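Local structure of BIFUNCTIONAL PROTEIN Proline utilization A (PutA) (Corynebacterium freiburgense, 5UX5) at residues Q525-E530 and T632-A637. The protein catalyses the two-step oxidation of proline to glutamate, pairing an FAD-dependent proline dehydrogenase with an NAD-dependent aldehyde dehydrogenase in one chain. Numbering follows the deposited sequence.
Sequences QRAADE and TALRKA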
loop_
_atom_site.group_PDB
_atom_site.type_symbol
_atom_site.label_atom_id
_atom_site.label_comp_id
_atom_site.label_asym_id
_atom_site.label_seq_id
_atom_site.Cartn_x
_atom_site.Cartn_y
_atom_site.Cartn_z
ATOM N N GLN A 525 24.469 1.533 7.005
ATOM C CA GLN A 525 23.927 0.187 7.074
ATOM C C GLN A 525 23.656 -0.186 8.517
ATOM O O GLN A 525 22.615 -0.768 8.836
ATOM C CB GLN A 525 24.892 -0.802 6.421
ATOM C CG GLN A 525 25.067 -0.648 4.902
ATOM C CD GLN A 525 23.835 -1.051 4.107
ATOM O OE1 GLN A 525 22.845 -1.542 4.661
ATOM N NE2 GLN A 525 23.890 -0.849 2.795
ATOM N N ARG A 526 24.552 0.217 9.407
ATOM C CA ARG A 526 24.348 -0.021 10.823
ATOM C C ARG A 526 23.173 0.800 11.345
ATOM O O ARG A 526 22.401 0.332 12.197
ATOM C CB ARG A 526 25.632 0.327 11.570
ATOM C CG ARG A 526 26.082 -0.757 12.500
ATOM C CD ARG A 526 27.578 -0.813 12.524
ATOM N NE ARG A 526 28.115 0.286 13.307
ATOM C CZ ARG A 526 29.155 1.013 12.929
ATOM N NH1 ARG A 526 29.753 0.756 11.766
ATOM N NH2 ARG A 526 29.583 1.999 13.707
ATOM N N ALA A 527 23.023 2.032 10.840
ATOM C CA ALA A 527 21.893 2.864 11.234
ATOM C C ALA A 527 20.581 2.209 10.852
ATOM O O ALA A 527 19.595 2.293 11.589
ATOM C CB ALA A 527 22.014 4.247 10.603
ATOM N N ALA A 528 20.547 1.541 9.701
ATOM C CA ALA A 528 19.325 0.861 9.312
ATOM C C ALA A 528 19.067 -0.357 10.206
ATOM O O ALA A 528 17.923 -0.613 10.601
ATOM C CB ALA A 528 19.393 0.492 7.830
ATOM N N ASP A 529 20.114 -1.099 10.572
ATOM C CA ASP A 529 19.934 -2.213 11.501
ATOM C C ASP A 529 19.385 -1.732 12.837
ATOM O O ASP A 529 18.470 -2.352 13.397
ATOM C CB ASP A 529 21.255 -2.955 11.725
ATOM C CG ASP A 529 21.690 -3.786 10.525
ATOM O OD1 ASP A 529 20.916 -3.897 9.547
ATOM O OD2 ASP A 529 22.814 -4.334 10.566
ATOM N N GLU A 530 19.932 -0.617 13.359
ATOM C CA GLU A 530 19.520 -0.103 14.667
ATOM C C GLU A 530 18.133 0.521 14.626
ATOM O O GLU A 530 17.385 0.435 15.607
ATOM C CB GLU A 530 20.515 0.932 15.186
ATOM C CG GLU A 530 21.879 0.391 15.563
ATOM C CD GLU A 530 21.815 -0.526 16.752
ATOM O OE1 GLU A 530 20.745 -0.609 17.401
ATOM O OE2 GLU A 530 22.842 -1.179 17.036
ATOM N N THR A 632 18.466 8.085 18.935
ATOM C CA THR A 632 19.176 7.070 19.711
ATOM C C THR A 632 19.657 5.925 18.821
ATOM O O THR A 632 20.673 5.298 19.134
ATOM C CB THR A 632 18.312 6.528 20.878
ATOM O OG1 THR A 632 17.177 5.798 20.393
ATOM C CG2 THR A 632 17.809 7.634 21.742
ATOM N N ALA A 633 18.970 5.664 17.695
ATOM C CA ALA A 633 19.439 4.639 16.765
ATOM C C ALA A 633 20.718 5.080 16.053
ATOM O O ALA A 633 21.674 4.306 15.946
ATOM C CB ALA A 633 18.356 4.318 15.745
ATOM N N LEU A 634 20.751 6.327 15.558
ATOM C CA LEU A 634 21.953 6.837 14.908
ATOM C C LEU A 634 23.132 6.748 15.855
ATOM O O LEU A 634 24.255 6.410 15.448
ATOM C CB LEU A 634 21.750 8.287 14.453
ATOM C CG LEU A 634 20.576 8.566 13.517
ATOM C CD1 LEU A 634 20.666 9.891 12.767
ATOM C CD2 LEU A 634 20.523 7.435 12.544
ATOM N N ARG A 635 22.892 7.051 17.132
ATOM C CA ARG A 635 23.973 7.015 18.106
ATOM C C ARG A 635 24.430 5.582 18.350
ATOM O O ARG A 635 25.633 5.293 18.311
ATOM C CB ARG A 635 23.545 7.720 19.389
ATOM C CG ARG A 635 23.143 9.179 19.163
ATOM C CD ARG A 635 24.378 9.995 18.899
ATOM N NE ARG A 635 24.145 11.434 18.823
ATOM C CZ ARG A 635 24.364 12.182 17.747
ATOM N NH1 ARG A 635 24.807 11.639 16.630
ATOM N NH2 ARG A 635 24.150 13.478 17.790
ATOM N N LYS A 636 23.489 4.653 18.531
ATOM C CA LYS A 636 23.888 3.254 18.663
ATOM C C LYS A 636 24.681 2.801 17.450
ATOM O O LYS A 636 25.610 1.996 17.588
ATOM C CB LYS A 636 22.674 2.345 18.887
ATOM C CG LYS A 636 22.517 1.890 20.338
ATOM C CD LYS A 636 21.084 1.426 20.685
ATOM C CE LYS A 636 20.616 1.935 22.082
ATOM N NZ LYS A 636 21.703 1.983 23.136
ATOM N N ALA A 637 24.375 3.357 16.273
ATOM C CA ALA A 637 25.022 2.954 15.029
ATOM C C ALA A 637 26.434 3.490 14.870
ATOM O O ALA A 637 27.144 3.039 13.967
ATOM C CB ALA A 637 24.190 3.402 13.828
#
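Ala637 sets its methyl group directly on the backbone of helix 517-533, with CB 3.5 Å from Ala527 N. The axes of the short segments approach to 8.1 Å and run at 130° to each other, a closeness that illustrates how alanines at an interface let backbones draw together. Beside this point the CB of Ala527 meets the CB of Ala637 and, at 4.0 Å, CD2 of Leu634, which starts out away from the facing helix before its branch end returns. Further along, Ala633 lies against Glu530, whose CB is 3.6 Å from Ala633 O. The CG of Glu530 stands beside its backbone N (chi1 -68°), and a bend at chi2 lays the carboxylate against the start of the Lys636 chain, the two side chains crossing at about a right angle. Glu530 CD lies 3.7 Å from Lys636 CB, while Lys636 NZ stays 6.4 Å from Glu530 OE1, so the opposite charges are not in contact. At the more exposed margin, Arg526 bends so that Ala637 O lies over one face of its guanidinium, a poor angle for hydrogen bonding. Both segments belong to the aldehyde dehydrogenase family region; Phe606 of helix 599-611 packs on Ala527 and Leu634. With no hydrogen bond between the segments, their association rests on alanine methyl packing and a carboxylate against a lysine methylene, to which the carbonyl over the guanidinium may add favourable electrostatics.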